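Local coordinates for protein polyprenyl synthetase (PDB 6KD7) that probably acts as a magnesium-dependent prenyltransferase of the FPP/GGPP synthase family, making geranylgeranyl pyrophosphate by chain elongation, at residues Q145-F150 with L162-L167; F205-D210 with K234-L239. All blocks are in the same frame, centred on the assembly; numbering follows the deposited sequence.

Contact 1. Residues Q145-F150 with L162-L167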
# COMPACT_ATOMS: atom_id res chain seq x y z
N GLN A 145 -10.27 21.56 16.45
CA GLN A 145 -11.16 20.38 16.57
C GLN A 145 -12.52 20.68 15.97
O GLN A 145 -13.06 19.80 15.34
CB GLN A 145 -11.36 19.93 18.01
CG GLN A 145 -12.16 18.64 18.12
CD GLN A 145 -11.52 17.49 17.38
OE1 GLN A 145 -10.32 17.25 17.49
NE2 GLN A 145 -12.33 16.83 16.57
N HIS A 146 -13.06 21.88 16.17
CA HIS A 146 -14.36 22.26 15.58
C HIS A 146 -14.24 22.15 14.06
O HIS A 146 -15.18 21.66 13.42
CB HIS A 146 -14.79 23.67 16.00
CG HIS A 146 -15.25 23.75 17.42
ND1 HIS A 146 -14.72 24.65 18.34
CD2 HIS A 146 -16.16 23.04 18.08
CE1 HIS A 146 -15.29 24.47 19.51
NE2 HIS A 146 -16.16 23.49 19.37
N ASP A 147 -13.17 22.66 13.49
CA ASP A 147 -13.01 22.68 12.02
C ASP A 147 -13.00 21.21 11.52
O ASP A 147 -13.61 20.91 10.49
CB ASP A 147 -11.74 23.41 11.63
CG ASP A 147 -11.75 23.91 10.19
OD1 ASP A 147 -12.80 24.13 9.62
OD2 ASP A 147 -10.70 24.11 9.68
N VAL A 148 -12.35 20.31 12.25
CA VAL A 148 -12.31 18.85 11.93
C VAL A 148 -13.73 18.31 12.04
O VAL A 148 -14.14 17.63 11.11
CB VAL A 148 -11.33 18.08 12.83
CG1 VAL A 148 -11.49 16.56 12.70
CG2 VAL A 148 -9.92 18.48 12.52
N ASP A 149 -14.44 18.61 13.13
CA ASP A 149 -15.81 18.11 13.34
C ASP A 149 -16.71 18.57 12.17
O ASP A 149 -17.60 17.80 11.77
CB ASP A 149 -16.37 18.54 14.69
CG ASP A 149 -15.63 17.96 15.89
OD1 ASP A 149 -14.87 16.97 15.72
OD2 ASP A 149 -15.77 18.53 16.97
N PHE A 150 -16.51 19.77 11.63
CA PHE A 150 -17.40 20.29 10.57
C PHE A 150 -17.25 19.45 9.28
O PHE A 150 -18.19 19.43 8.47
CB PHE A 150 -17.08 21.75 10.23
CG PHE A 150 -17.42 22.79 11.27
CD1 PHE A 150 -18.20 22.49 12.37
CD2 PHE A 150 -16.94 24.08 11.12
CE1 PHE A 150 -18.49 23.46 13.32
CE2 PHE A 150 -17.26 25.05 12.06
CZ PHE A 150 -18.02 24.74 13.16
N LEU A 162 -18.56 31.06 12.63
CA LEU A 162 -17.87 32.30 13.10
C LEU A 162 -17.17 32.02 14.43
O LEU A 162 -16.04 32.46 14.62
CB LEU A 162 -18.86 33.46 13.21
CG LEU A 162 -19.40 33.93 11.85
CD1 LEU A 162 -20.56 34.91 12.04
CD2 LEU A 162 -18.29 34.51 11.01
N ASN A 163 -17.81 31.24 15.28
CA ASN A 163 -17.21 30.78 16.56
C ASN A 163 -15.95 29.97 16.26
O ASN A 163 -14.91 30.18 16.93
CB ASN A 163 -18.25 30.04 17.40
CG ASN A 163 -17.65 29.62 18.72
OD1 ASN A 163 -17.26 30.49 19.47
ND2 ASN A 163 -17.43 28.34 18.94
N MET A 164 -15.97 29.10 15.24
CA MET A 164 -14.80 28.25 14.96
C MET A 164 -13.63 29.13 14.49
O MET A 164 -12.50 29.00 15.05
CB MET A 164 -15.16 27.16 13.95
CG MET A 164 -13.98 26.29 13.54
SD MET A 164 -12.94 26.99 12.25
CE MET A 164 -14.04 26.90 10.83
N ILE A 165 -13.85 29.99 13.49
CA ILE A 165 -12.74 30.83 12.98
C ILE A 165 -12.28 31.84 14.04
O ILE A 165 -11.07 32.20 14.07
CB ILE A 165 -13.06 31.51 11.64
CG1 ILE A 165 -14.25 32.44 11.71
CG2 ILE A 165 -13.17 30.45 10.55
CD1 ILE A 165 -14.31 33.38 10.52
N LYS A 166 -13.16 32.21 14.97
CA LYS A 166 -12.72 33.10 16.06
C LYS A 166 -11.66 32.38 16.87
O LYS A 166 -10.54 32.95 17.05
CB LYS A 166 -13.90 33.52 16.94
CG LYS A 166 -13.48 34.41 18.11
CD LYS A 166 -14.64 34.82 18.98
CE LYS A 166 -14.43 34.51 20.43
NZ LYS A 166 -15.74 34.49 21.10
N LEU A 167 -11.99 31.17 17.34
CA LEU A 167 -11.04 30.34 18.15
C LEU A 167 -9.80 29.98 17.33
O LEU A 167 -8.67 30.02 17.86
CB LEU A 167 -11.77 29.09 18.64
CG LEU A 167 -12.91 29.36 19.62
CD1 LEU A 167 -13.74 28.13 19.90
CD2 LEU A 167 -12.35 29.85 20.93
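Met-164 is the hub where segment 162-167 of helix 158-183 meets segment 145-150, near the C-terminal end of helix 123-150, its flexible thioether filling the space between His-146, Asp-147 and Phe-150. This is helix-helix packing in the mainly helical prenyl synthase fold. The segments run roughly antiparallel, at 142°, with axes 9.5 Å apart at their nearest, a span that a long unbranched side chain suits.

The apolar contacts come first. With CG anti to the backbone N (chi1 176°), Met-164 starts toward the other helix and then folds at its next two torsions, bringing SD and CE against Asp-147. Its CG lies 3.7 Å from His-146 CB, while CB sits 3.5 Å from CE2 of Phe-150, whose ring leans obliquely against it. Leu-167 adds a lesser contact: its CD1 meets the rim of the His-146 imidazole, near the ring plane.

Next to these lies a polar neighbour. The methyl CE of Met-164 is 3.3 Å from OD1 of Asp-147, whose OD2 forms a salt bridge with Lys-168; the side chain lies about 5 Å from a bound magnesium ion. An alanine here would keep the CB touch on Phe-150 but would probably leave His-146 CB and the flank of Asp-147 without their thioether partner. The interface is thus held by van der Waals packing, with the methionine's SD and CE crossing the Lys-168-paired carboxylate at a slant.

Contact 2. Residues F205-D210 with K234-L239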
# COMPACT_ATOMS: atom_id res chain seq x y z
N PHE A 205 -10.05 39.45 8.74
CA PHE A 205 -8.89 38.91 8.00
C PHE A 205 -9.23 37.47 7.47
O PHE A 205 -8.93 37.11 6.32
CB PHE A 205 -7.68 38.96 8.93
CG PHE A 205 -6.37 38.59 8.31
CD1 PHE A 205 -5.91 39.26 7.17
CD2 PHE A 205 -5.57 37.60 8.87
CE1 PHE A 205 -4.69 38.93 6.59
CE2 PHE A 205 -4.34 37.29 8.30
CZ PHE A 205 -3.92 37.92 7.14
N GLN A 206 -9.83 36.64 8.30
CA GLN A 206 -10.12 35.23 7.98
C GLN A 206 -11.26 35.19 6.96
O GLN A 206 -11.16 34.38 6.02
CB GLN A 206 -10.47 34.44 9.22
CG GLN A 206 -10.82 33.00 8.91
CD GLN A 206 -9.76 32.27 8.13
OE1 GLN A 206 -10.08 31.56 7.18
NE2 GLN A 206 -8.51 32.42 8.53
N LEU A 207 -12.29 36.01 7.14
CA LEU A 207 -13.38 36.10 6.13
C LEU A 207 -12.79 36.53 4.78
O LEU A 207 -13.25 35.98 3.74
CB LEU A 207 -14.52 36.97 6.62
CG LEU A 207 -15.28 36.34 7.78
CD1 LEU A 207 -16.33 37.29 8.30
CD2 LEU A 207 -15.94 35.04 7.36
N MET A 208 -11.78 37.39 4.80
CA MET A 208 -11.07 37.81 3.57
C MET A 208 -10.35 36.60 2.97
O MET A 208 -10.42 36.42 1.78
CB MET A 208 -10.06 38.92 3.85
CG MET A 208 -9.42 39.48 2.60
SD MET A 208 -8.21 40.78 2.91
CE MET A 208 -6.77 39.84 3.42
N ASP A 209 -9.69 35.79 3.81
CA ASP A 209 -8.99 34.58 3.32
C ASP A 209 -10.05 33.63 2.69
O ASP A 209 -9.83 33.14 1.59
CB ASP A 209 -8.15 34.01 4.46
CG ASP A 209 -7.57 32.66 4.08
OD1 ASP A 209 -8.29 31.64 4.25
OD2 ASP A 209 -6.43 32.64 3.56
N ASP A 210 -11.23 33.47 3.30
CA ASP A 210 -12.29 32.62 2.73
C ASP A 210 -12.62 33.15 1.33
O ASP A 210 -12.82 32.34 0.44
CB ASP A 210 -13.54 32.60 3.61
CG ASP A 210 -13.42 31.79 4.89
OD1 ASP A 210 -12.32 31.21 5.13
OD2 ASP A 210 -14.44 31.71 5.60
N LYS A 234 -16.66 23.94 4.16
CA LYS A 234 -17.89 24.76 4.27
C LYS A 234 -17.50 26.10 4.91
O LYS A 234 -17.59 26.23 6.16
CB LYS A 234 -18.91 23.94 5.07
CG LYS A 234 -19.51 22.75 4.31
CD LYS A 234 -20.67 22.08 5.03
CE LYS A 234 -20.25 21.34 6.28
NZ LYS A 234 -19.50 20.11 5.92
N THR A 235 -16.96 27.02 4.11
CA THR A 235 -16.50 28.34 4.58
C THR A 235 -17.66 29.34 4.49
O THR A 235 -18.75 28.96 4.04
CB THR A 235 -15.29 28.82 3.80
OG1 THR A 235 -15.70 29.12 2.47
CG2 THR A 235 -14.14 27.85 3.81
N TYR A 236 -17.42 30.57 4.91
CA TYR A 236 -18.51 31.58 4.98
C TYR A 236 -19.11 31.74 3.59
O TYR A 236 -20.31 31.86 3.47
CB TYR A 236 -17.97 32.90 5.52
CG TYR A 236 -19.03 33.88 5.95
CD1 TYR A 236 -19.54 33.86 7.23
CD2 TYR A 236 -19.51 34.84 5.07
CE1 TYR A 236 -20.52 34.76 7.63
CE2 TYR A 236 -20.47 35.75 5.45
CZ TYR A 236 -20.98 35.71 6.73
OH TYR A 236 -21.93 36.60 7.10
N LEU A 237 -18.26 31.68 2.57
CA LEU A 237 -18.68 31.84 1.16
C LEU A 237 -19.70 30.75 0.82
O LEU A 237 -20.76 31.10 0.32
CB LEU A 237 -17.38 31.67 0.36
CG LEU A 237 -17.33 32.24 -1.04
CD1 LEU A 237 -17.98 33.60 -1.10
CD2 LEU A 237 -15.89 32.31 -1.51
N TYR A 238 -19.43 29.49 1.16
CA TYR A 238 -20.39 28.40 0.88
C TYR A 238 -21.64 28.49 1.76
O TYR A 238 -22.74 28.38 1.23
CB TYR A 238 -19.73 27.04 1.08
CG TYR A 238 -20.67 25.86 1.07
CD1 TYR A 238 -21.25 25.40 2.23
CD2 TYR A 238 -20.97 25.19 -0.10
CE1 TYR A 238 -22.10 24.31 2.24
CE2 TYR A 238 -21.82 24.10 -0.12
CZ TYR A 238 -22.39 23.66 1.06
OH TYR A 238 -23.23 22.59 1.06
N LEU A 239 -21.47 28.78 3.04
CA LEU A 239 -22.59 28.80 4.01
C LEU A 239 -23.62 29.86 3.60
O LEU A 239 -24.80 29.60 3.76
CB LEU A 239 -22.04 29.06 5.41
CG LEU A 239 -21.23 27.91 6.01
CD1 LEU A 239 -20.66 28.30 7.36
CD2 LEU A 239 -22.07 26.66 6.14
O HOH W 1 -13.48 29.77 1.16
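A helix N terminus docks here against the side of a longer helix: Asp-210, on helix 188-215, receives the start of helix 236-241 in the buried interior of the mainly helical fold. Tyr-236 N donates a nearly straight hydrogen bond (171°) to Asp-210 OD2, 3.3 Å away and approached from above the carboxylate plane. An aspartate suits the place because its short side chain brings a carboxylate oxygen to this first-turn N-H. The same OD2 is also bonded to Tyr-161 OH. Asp-210 belongs to a DDxxD motif, which in this family binds magnesium and diphosphate, consistent with a magnesium ion bound about 5 Å from its side chain.

Thr-235, at the N-cap position, lays its CB 3.5 Å from Asp-210 OD2. Its chi1 of 69° sets OG1 between the backbone N and the carbonyl carbon, where the hydroxyl donates to a water that in turn donates to Asp-210 O, each bond 2.7 Å long. Apolar groups close the rest: Leu-207 CD2 is 3.5 Å from Tyr-236 CB, and Leu-237 CD2 rests near Asp-210 O. Around this junction, helix 158-183 packs on Thr-235 and Tyr-236, helix 283-303 on Leu-207, Tyr-236 and Leu-237, and helix 264-281 on Leu-237.

After its N-terminal helices the chain passes through helix 123-150 and turns back into helix 158-183, and contact 1 closes the short loop of 11 residues between its segments. Helix 188-215 follows, and contact 2 then closes a wider excursion of 23 residues that includes helix 227-230. The two loops therefore lie in series, neither enclosing nor crossing the other. Their centres are 12 Å apart and they touch: Ile-165 packs on Gln-206 and Leu-207, Leu-162 on Tyr-236, and Lys-234 NZ probably donates a hydrogen bond to Phe-150 O. Together they tie helices 123-150, 158-183, 188-215 and 236-241 into one bundle.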